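Local coordinates for Mll7089 protein (Mesorhizobium loti, PDB 2OZ8), which is of uncharacterised function but, as a mandelate racemase/muconate lactonizing enzyme-like member of the enolase superfamily, may act as a magnesium-dependent hydro-lyase, at residues R363-R366 against S367-G370. Sequence-based numbering, arbitrary orientation.
Sequences RLAR and SELG
L364 meets the two side chains that fold back from the turn after it. Its CB lies 3.8 Å from CD1 of L369, the two leucines crossing at a slant, while its CB and CD2 also rest against OE1 of E368. Its carbonyl oxygen accepts a hydrogen bond from the side-chain NE2 of Q14 on strand 5-17. At A365 the backbone N donates to OE1 of E368, 3.1 Å away, from well above the carboxylate plane (65° out of it). E368 gets there with CG anti to its own carbonyl carbon (chi1 -58°) and the chain extended beyond CG, which carries its carboxylate back past the methyl of A365, CB to CD 3.6 Å. The carbonyl of A365 receives the amide of E368, N to O 3.2 Å. This i to i+3 bond, repeated one residue on, is the pattern of a short 3-10 turn in the loop following helix 352-357, laid against strands 5-17 and 27-40 of the antiparallel N-terminal sheet. In the repeat, R366 O takes the amide of L369 at 3.3 Å. The R366 side chain leaves the turn with CG anti to the backbone N (chi1 180°), then bends at chi2 and crosses L369 at about a right angle, its CD 3.8 Å from CD2 of L369. NE forms a salt bridge with D29 on strand 27-40. With an alanine in place of R366, D29 is likely to lose this charged mate and one flank of L369, whose buried side chain also touches Q14 and D30, would probably be uncovered.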
ATOM      1  N   ARG A 363     -48.175  23.472  -8.024  1.00 44.30           N
ATOM      2  CA  ARG A 363     -47.745  22.177  -8.544  1.00 43.51           C
ATOM      3  C   ARG A 363     -48.896  21.477  -9.285  1.00 43.42           C
ATOM      4  O   ARG A 363     -49.971  21.257  -8.702  1.00 43.73           O
ATOM      5  CB  ARG A 363     -47.150  21.278  -7.428  1.00 43.47           C
ATOM      6  CG  ARG A 363     -46.732  19.808  -7.913  1.00 43.67           C
ATOM      7  CD  ARG A 363     -46.053  18.965  -6.805  1.00 42.13           C
ATOM      8  NE  ARG A 363     -46.851  18.966  -5.590  1.00 40.57           N
ATOM      9  CZ  ARG A 363     -46.393  19.049  -4.334  1.00 41.47           C
ATOM     10  NH1 ARG A 363     -45.080  19.085  -4.065  1.00 40.32           N
ATOM     11  NH2 ARG A 363     -47.272  19.064  -3.328  1.00 38.42           N
ATOM     12  N   LEU A 364     -48.660  21.125 -10.557  1.00 42.51           N
ATOM     13  CA  LEU A 364     -49.673  20.468 -11.373  1.00 41.35           C
ATOM     14  C   LEU A 364     -49.443  18.981 -11.562  1.00 41.44           C
ATOM     15  O   LEU A 364     -48.339  18.497 -11.465  1.00 43.02           O
ATOM     16  CB  LEU A 364     -49.776  21.152 -12.741  1.00 40.74           C
ATOM     17  CG  LEU A 364     -50.157  22.662 -12.777  1.00 42.10           C
ATOM     18  CD1 LEU A 364     -50.119  23.333 -14.193  1.00 34.87           C
ATOM     19  CD2 LEU A 364     -51.507  22.947 -12.069  1.00 40.19           C
ATOM     20  N   ALA A 365     -50.498  18.246 -11.873  1.00 41.45           N
ATOM     21  CA  ALA A 365     -50.363  16.909 -12.370  1.00 40.66           C
ATOM     22  C   ALA A 365     -49.745  17.019 -13.762  1.00 41.17           C
ATOM     23  O   ALA A 365     -49.841  18.052 -14.407  1.00 41.26           O
ATOM     24  CB  ALA A 365     -51.727  16.250 -12.401  1.00 39.57           C
ATOM     25  N   ARG A 366     -49.071  15.974 -14.206  1.00 42.08           N
ATOM     26  CA  ARG A 366     -48.452  15.933 -15.541  1.00 42.60           C
ATOM     27  C   ARG A 366     -49.412  16.138 -16.731  1.00 43.66           C
ATOM     28  O   ARG A 366     -49.024  16.776 -17.716  1.00 43.45           O
ATOM     29  CB  ARG A 366     -47.695  14.599 -15.728  1.00 43.14           C
ATOM     30  CG  ARG A 366     -47.011  14.444 -17.080  1.00 40.42           C
ATOM     31  CD  ARG A 366     -46.031  15.569 -17.242  1.00 37.49           C
ATOM     32  NE  ARG A 366     -45.447  15.513 -18.562  1.00 40.67           N
ATOM     33  CZ  ARG A 366     -46.015  15.950 -19.683  1.00 42.12           C
ATOM     34  NH1 ARG A 366     -47.202  16.518 -19.685  1.00 38.62           N
ATOM     35  NH2 ARG A 366     -45.355  15.832 -20.824  1.00 46.12           N
ATOM     36  N   SER A 367     -50.630  15.577 -16.638  1.00 44.12           N
ATOM     37  CA  SER A 367     -51.706  15.715 -17.666  1.00 44.97           C
ATOM     38  C   SER A 367     -52.224  17.146 -17.824  1.00 44.86           C
ATOM     39  O   SER A 367     -52.870  17.490 -18.837  1.00 44.24           O
ATOM     40  CB  SER A 367     -52.897  14.838 -17.310  1.00 44.64           C
ATOM     41  OG  SER A 367     -53.325  15.152 -15.985  1.00 49.93           O
ATOM     42  N   GLU A 368     -51.931  17.963 -16.817  1.00 44.21           N
ATOM     43  CA  GLU A 368     -52.333  19.371 -16.780  1.00 43.93           C
ATOM     44  C   GLU A 368     -51.300  20.332 -17.382  1.00 43.77           C
ATOM     45  O   GLU A 368     -51.434  21.552 -17.284  1.00 44.29           O
ATOM     46  CB  GLU A 368     -52.661  19.767 -15.326  1.00 43.66           C
ATOM     47  CG  GLU A 368     -53.756  18.896 -14.732  1.00 41.55           C
ATOM     48  CD  GLU A 368     -53.918  19.046 -13.234  1.00 45.55           C
ATOM     49  OE1 GLU A 368     -53.090  19.735 -12.574  1.00 44.33           O
ATOM     50  OE2 GLU A 368     -54.887  18.433 -12.690  1.00 47.89           O
ATOM     51  N   LEU A 369     -50.267  19.809 -18.023  1.00 43.75           N
ATOM     52  CA  LEU A 369     -49.188  20.720 -18.435  1.00 42.92           C
ATOM     53  C   LEU A 369     -49.370  21.454 -19.761  1.00 42.98           C
ATOM     54  O   LEU A 369     -48.673  22.435 -20.040  1.00 42.87           O
ATOM     55  CB  LEU A 369     -47.846  20.003 -18.392  1.00 43.34           C
ATOM     56  CG  LEU A 369     -46.926  20.296 -17.190  1.00 44.34           C
ATOM     57  CD1 LEU A 369     -47.674  20.424 -15.821  1.00 41.95           C
ATOM     58  CD2 LEU A 369     -45.700  19.328 -17.137  1.00 41.28           C
ATOM     59  N   GLY A 370     -50.291  20.997 -20.590  1.00 42.46           N
ATOM     60  CA  GLY A 370     -50.446  21.634 -21.876  1.00 43.52           C
ATOM     61  C   GLY A 370     -49.306  21.386 -22.848  1.00 44.52           C
ATOM     62  O   GLY A 370     -48.375  20.619 -22.580  1.00 44.97           O
TER